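Local coordinates for glutathione S-transferase omega-like 2 (Saccharomyces cerevisiae, PDB 5LKB), which acts as a glutathione-dependent thiol transferase, reduces dehydroascorbate and dimethylarsinic acid, and reacts with glutathionyl-(hydro)quinones, at residues F94-R106 with Q124-Y136. Numbering follows the deposited sequence.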
loop_
_atom_site.group_PDB
_atom_site.type_symbol
_atom_site.label_atom_id
_atom_site.label_comp_id
_atom_site.label_asym_id
_atom_site.label_seq_id
_atom_site.Cartn_x
_atom_site.Cartn_y
_atom_site.Cartn_z
ATOM N N PHE A 94 19.890 5.493 -33.862
ATOM C CA PHE A 94 19.752 4.087 -33.413
ATOM C C PHE A 94 21.065 3.512 -32.877
ATOM O O PHE A 94 21.074 2.750 -31.915
ATOM C CB PHE A 94 19.106 3.159 -34.474
ATOM C CG PHE A 94 19.898 3.032 -35.760
ATOM C CD1 PHE A 94 21.100 2.335 -35.792
ATOM C CD2 PHE A 94 19.417 3.602 -36.941
ATOM C CE1 PHE A 94 21.833 2.228 -36.986
ATOM C CE2 PHE A 94 20.132 3.504 -38.126
ATOM C CZ PHE A 94 21.341 2.810 -38.155
ATOM N N LEU A 95 22.189 3.885 -33.494
ATOM C CA LEU A 95 23.477 3.473 -32.963
ATOM C C LEU A 95 23.607 3.860 -31.494
ATOM O O LEU A 95 23.998 3.037 -30.649
ATOM C CB LEU A 95 24.570 4.124 -33.791
ATOM C CG LEU A 95 25.942 3.703 -33.324
ATOM C CD1 LEU A 95 26.219 2.337 -33.891
ATOM C CD2 LEU A 95 26.982 4.726 -33.763
ATOM N N GLU A 96 23.247 5.110 -31.175
ATOM C CA GLU A 96 23.311 5.616 -29.805
ATOM C C GLU A 96 22.362 4.833 -28.891
ATOM O O GLU A 96 22.708 4.530 -27.740
ATOM C CB GLU A 96 22.901 7.092 -29.790
ATOM N N HIS A 97 21.174 4.500 -29.403
ATOM C CA HIS A 97 20.160 3.751 -28.652
ATOM C C HIS A 97 20.658 2.367 -28.265
ATOM O O HIS A 97 20.623 1.990 -27.095
ATOM C CB HIS A 97 18.913 3.615 -29.497
ATOM C CG HIS A 97 18.262 4.929 -29.794
ATOM N ND1 HIS A 97 17.291 5.078 -30.757
ATOM C CD2 HIS A 97 18.478 6.164 -29.273
ATOM C CE1 HIS A 97 16.899 6.346 -30.783
ATOM N NE2 HIS A 97 17.615 7.025 -29.908
ATOM N N TRP A 98 21.135 1.591 -29.247
ATOM C CA TRP A 98 21.570 0.235 -28.968
ATOM C C TRP A 98 22.705 0.194 -27.965
ATOM O O TRP A 98 22.849 -0.793 -27.224
ATOM C CB TRP A 98 22.063 -0.387 -30.262
ATOM C CG TRP A 98 21.072 -0.490 -31.321
ATOM C CD1 TRP A 98 19.733 -0.466 -31.198
ATOM C CD2 TRP A 98 21.346 -0.674 -32.712
ATOM N NE1 TRP A 98 19.126 -0.600 -32.414
ATOM C CE2 TRP A 98 20.115 -0.743 -33.371
ATOM C CE3 TRP A 98 22.531 -0.757 -33.460
ATOM C CZ2 TRP A 98 20.011 -0.905 -34.747
ATOM C CZ3 TRP A 98 22.431 -0.945 -34.826
ATOM C CH2 TRP A 98 21.185 -0.996 -35.458
ATOM N N HIS A 99 23.538 1.228 -27.929
ATOM C CA HIS A 99 24.691 1.294 -27.061
ATOM C C HIS A 99 24.482 2.174 -25.844
ATOM O O HIS A 99 25.440 2.478 -25.131
ATOM C CB HIS A 99 25.923 1.731 -27.863
ATOM C CG HIS A 99 26.336 0.723 -28.886
ATOM N ND1 HIS A 99 27.284 0.973 -29.849
ATOM C CD2 HIS A 99 25.918 -0.551 -29.086
ATOM C CE1 HIS A 99 27.434 -0.108 -30.598
ATOM N NE2 HIS A 99 26.603 -1.043 -30.169
ATOM N N ASP A 100 23.227 2.554 -25.564
ATOM C CA ASP A 100 22.876 3.340 -24.389
ATOM C C ASP A 100 22.684 2.381 -23.216
ATOM O O ASP A 100 22.383 1.203 -23.415
ATOM C CB ASP A 100 21.572 4.101 -24.666
ATOM C CG ASP A 100 20.968 4.795 -23.418
ATOM O OD1 ASP A 100 21.543 5.849 -23.037
ATOM O OD2 ASP A 100 19.899 4.360 -22.889
ATOM N N VAL A 101 22.907 2.895 -21.994
ATOM C CA VAL A 101 22.747 2.079 -20.771
ATOM C C VAL A 101 21.366 1.466 -20.623
ATOM O O VAL A 101 21.220 0.420 -19.984
ATOM C CB VAL A 101 23.111 2.856 -19.487
ATOM C CG1 VAL A 101 24.571 3.231 -19.461
ATOM C CG2 VAL A 101 22.219 4.075 -19.351
ATOM N N ALA A 102 20.337 2.111 -21.144
ATOM C CA ALA A 102 18.957 1.647 -21.085
ATOM C C ALA A 102 18.342 1.452 -22.469
ATOM O O ALA A 102 17.142 1.552 -22.650
ATOM C CB ALA A 102 18.141 2.605 -20.212
ATOM N N GLY A 103 19.177 1.078 -23.460
ATOM C CA GLY A 103 18.620 0.819 -24.782
ATOM C C GLY A 103 18.064 2.018 -25.521
ATOM O O GLY A 103 17.345 1.838 -26.516
ATOM N N GLY A 104 18.281 3.214 -25.003
ATOM C CA GLY A 104 17.724 4.445 -25.570
ATOM C C GLY A 104 16.375 4.858 -25.020
ATOM O O GLY A 104 15.837 5.897 -25.457
ATOM N N ILE A 105 15.789 4.079 -24.108
ATOM C CA ILE A 105 14.478 4.428 -23.566
ATOM C C ILE A 105 14.567 5.768 -22.854
ATOM O O ILE A 105 15.422 5.974 -21.988
ATOM C CB ILE A 105 13.978 3.339 -22.613
ATOM C CG1 ILE A 105 13.688 2.026 -23.361
ATOM C CG2 ILE A 105 12.749 3.853 -21.811
ATOM C CD1 ILE A 105 12.580 2.082 -24.358
ATOM N N ARG A 106 13.645 6.663 -23.179
ATOM C CA ARG A 106 13.651 8.004 -22.594
ATOM C C ARG A 106 12.766 7.994 -21.324
ATOM O O ARG A 106 13.319 8.225 -20.266
ATOM C CB ARG A 106 13.154 9.048 -23.608
ATOM C CG ARG A 106 14.012 9.180 -24.844
ATOM C CD ARG A 106 13.614 10.433 -25.718
ATOM N NE ARG A 106 12.924 10.052 -26.965
ATOM C CZ ARG A 106 11.627 10.224 -27.194
ATOM N NH1 ARG A 106 10.837 10.788 -26.295
ATOM N NH2 ARG A 106 11.120 9.837 -28.348
ATOM N N GLN A 124 1.985 3.022 -27.621
ATOM C CA GLN A 124 2.964 2.734 -28.672
ATOM C C GLN A 124 3.936 3.886 -28.877
ATOM O O GLN A 124 4.251 4.274 -30.011
ATOM C CB GLN A 124 2.242 2.356 -29.971
ATOM C CG GLN A 124 1.518 1.011 -29.877
ATOM C CD GLN A 124 0.884 0.549 -31.180
ATOM O OE1 GLN A 124 1.344 0.880 -32.274
ATOM N NE2 GLN A 124 -0.166 -0.255 -31.061
ATOM N N ARG A 125 4.467 4.444 -27.780
ATOM C CA ARG A 125 5.375 5.580 -27.849
ATOM C C ARG A 125 6.793 5.084 -28.108
ATOM O O ARG A 125 7.444 4.542 -27.223
ATOM C CB ARG A 125 5.294 6.372 -26.553
ATOM C CG ARG A 125 3.905 7.027 -26.343
ATOM C CD ARG A 125 3.867 7.691 -25.001
ATOM N NE ARG A 125 4.047 6.716 -23.938
ATOM C CZ ARG A 125 4.234 7.036 -22.654
ATOM N NH1 ARG A 125 4.263 8.310 -22.249
ATOM N NH2 ARG A 125 4.370 6.069 -21.777
ATOM N N PHE A 126 7.267 5.195 -29.347
ATOM C CA PHE A 126 8.544 4.593 -29.666
ATOM C C PHE A 126 9.674 5.244 -28.875
ATOM O O PHE A 126 9.769 6.468 -28.767
ATOM C CB PHE A 126 8.803 4.664 -31.169
ATOM C CG PHE A 126 9.939 3.785 -31.627
ATOM C CD1 PHE A 126 9.813 2.406 -31.587
ATOM C CD2 PHE A 126 11.116 4.342 -32.057
ATOM C CE1 PHE A 126 10.896 1.565 -32.032
ATOM C CE2 PHE A 126 12.172 3.532 -32.481
ATOM C CZ PHE A 126 12.050 2.145 -32.460
ATOM N N MET A 127 10.572 4.401 -28.341
ATOM C CA MET A 127 11.676 4.800 -27.471
ATOM C C MET A 127 11.224 5.300 -26.105
ATOM O O MET A 127 12.031 5.845 -25.368
ATOM C CB MET A 127 12.641 5.775 -28.148
ATOM C CG MET A 127 13.220 5.216 -29.460
ATOM S SD MET A 127 13.957 3.541 -29.383
ATOM C CE MET A 127 15.078 3.878 -28.105
ATOM N N VAL A 128 9.958 5.098 -25.755
ATOM C CA VAL A 128 9.419 5.499 -24.446
ATOM C C VAL A 128 8.829 4.256 -23.781
ATOM O O VAL A 128 9.311 3.865 -22.705
ATOM C CB VAL A 128 8.395 6.639 -24.554
ATOM C CG1 VAL A 128 7.842 6.935 -23.175
ATOM C CG2 VAL A 128 9.043 7.862 -25.139
ATOM N N ASP A 129 7.831 3.613 -24.414
ATOM C CA ASP A 129 7.257 2.373 -23.906
ATOM C C ASP A 129 8.124 1.150 -24.202
ATOM O O ASP A 129 8.037 0.165 -23.473
ATOM C CB ASP A 129 5.873 2.173 -24.489
ATOM C CG ASP A 129 4.910 3.268 -24.067
ATOM O OD1 ASP A 129 4.773 3.490 -22.830
ATOM O OD2 ASP A 129 4.255 3.840 -24.975
ATOM N N ALA A 130 8.909 1.169 -25.292
ATOM C CA ALA A 130 9.624 -0.013 -25.775
ATOM C C ALA A 130 10.485 0.423 -26.936
ATOM O O ALA A 130 10.330 1.529 -27.473
ATOM C CB ALA A 130 8.668 -1.092 -26.239
ATOM N N THR A 131 11.459 -0.442 -27.257
ATOM C CA THR A 131 12.126 -0.353 -28.548
ATOM C C THR A 131 11.596 -1.451 -29.451
ATOM O O THR A 131 10.773 -2.280 -29.083
ATOM C CB THR A 131 13.658 -0.479 -28.410
ATOM O OG1 THR A 131 14.011 -1.854 -28.151
ATOM C CG2 THR A 131 14.209 0.306 -27.271
ATOM N N ASN A 132 12.148 -1.463 -30.664
ATOM C CA ASN A 132 11.937 -2.557 -31.580
ATOM C C ASN A 132 12.926 -3.669 -31.261
ATOM O O ASN A 132 13.875 -3.505 -30.488
ATOM C CB ASN A 132 12.088 -2.061 -33.019
ATOM C CG ASN A 132 13.489 -1.556 -33.334
ATOM O OD1 ASN A 132 14.181 -0.972 -32.496
ATOM N ND2 ASN A 132 13.912 -1.736 -34.590
ATOM N N GLU A 133 12.692 -4.826 -31.896
ATOM C CA GLU A 133 13.672 -5.899 -31.961
ATOM C C GLU A 133 14.433 -5.650 -33.272
ATOM O O GLU A 133 13.864 -5.884 -34.348
ATOM C CB GLU A 133 12.946 -7.256 -31.941
ATOM C CG GLU A 133 13.855 -8.479 -31.744
ATOM C CD GLU A 133 14.811 -8.623 -32.927
ATOM O OE1 GLU A 133 14.286 -9.014 -34.002
ATOM O OE2 GLU A 133 16.006 -8.297 -32.775
ATOM N N PRO A 134 15.656 -5.122 -33.223
ATOM C CA PRO A 134 16.273 -4.540 -34.434
ATOM C C PRO A 134 16.951 -5.525 -35.376
ATOM O O PRO A 134 17.282 -5.101 -36.485
ATOM C CB PRO A 134 17.306 -3.565 -33.856
ATOM C CG PRO A 134 17.761 -4.264 -32.579
ATOM C CD PRO A 134 16.552 -5.006 -32.048
ATOM N N HIS A 135 17.147 -6.788 -35.007
ATOM C CA HIS A 135 17.868 -7.700 -35.905
ATOM C C HIS A 135 16.943 -8.440 -36.873
ATOM O O HIS A 135 17.296 -8.609 -38.058
ATOM C CB HIS A 135 18.715 -8.650 -35.064
ATOM C CG HIS A 135 19.715 -7.941 -34.230
ATOM N ND1 HIS A 135 20.794 -7.278 -34.760
ATOM C CD2 HIS A 135 19.743 -7.702 -32.897
ATOM C CE1 HIS A 135 21.489 -6.715 -33.788
ATOM N NE2 HIS A 135 20.868 -6.968 -32.644
ATOM N N TYR A 136 15.757 -8.829 -36.420
ATOM C CA TYR A 136 14.810 -9.617 -37.198
ATOM C C TYR A 136 13.429 -9.012 -37.297
ATOM O O TYR A 136 12.555 -9.627 -37.927
ATOM C CB TYR A 136 14.692 -11.029 -36.593
ATOM C CG TYR A 136 16.020 -11.530 -36.090
ATOM C CD1 TYR A 136 16.998 -11.992 -36.972
ATOM C CD2 TYR A 136 16.337 -11.491 -34.747
ATOM C CE1 TYR A 136 18.228 -12.398 -36.514
ATOM C CE2 TYR A 136 17.559 -11.903 -34.273
ATOM C CZ TYR A 136 18.524 -12.360 -35.164
ATOM O OH TYR A 136 19.763 -12.745 -34.677
HETATM O O HOH W 1 16.253 0.210 -33.218
HETATM O O HOH W 2 11.574 8.024 -30.593
#
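Met127 folds its thioether up against the turn 102-105 and the ring of His97. Bent at both chi2 (-51°) and chi3 (-55°), the chain lays CE over one imidazole face, 3.9 Å from the His97 ring centroid, a CH-pi contact. The same Met127 CE lies 3.4 Å from Gly104 O and also touches Gly103 O; a CB on Gly104 would collide with it. Just beyond, Arg106 N gives a nearly straight hydrogen bond to Met127 O (2.8 Å), while Ile105 pushes CD1 against Thr131 CG2 (3.8 Å). Replacing His97 by an alanine would remove the ring beside Met127 CE and is likely to open a gap there, leaving the methyl held mainly by the glycine carbonyls. The flanks are looser and wetter. Val128 CG2 sits over one face of the Arg106 guanidinium, whose NH2 reaches Phe126 O through a water; at the other end Trp98 NE1 grazes Pro134 CB at 3.8 Å, and a second water links that NE1 to Asn132 OD1. Both segments pack on strand 66-69 of the thioredoxin-like domain: Trp98, ending helix 95-98, and Thr131 bond to its backbone at Cys67 and Val69, Ile105 packs on Val69, and Pro134 extends the contact to Trp39 on strand 38-42, with helix 339-349 bonding Val128 O through His341.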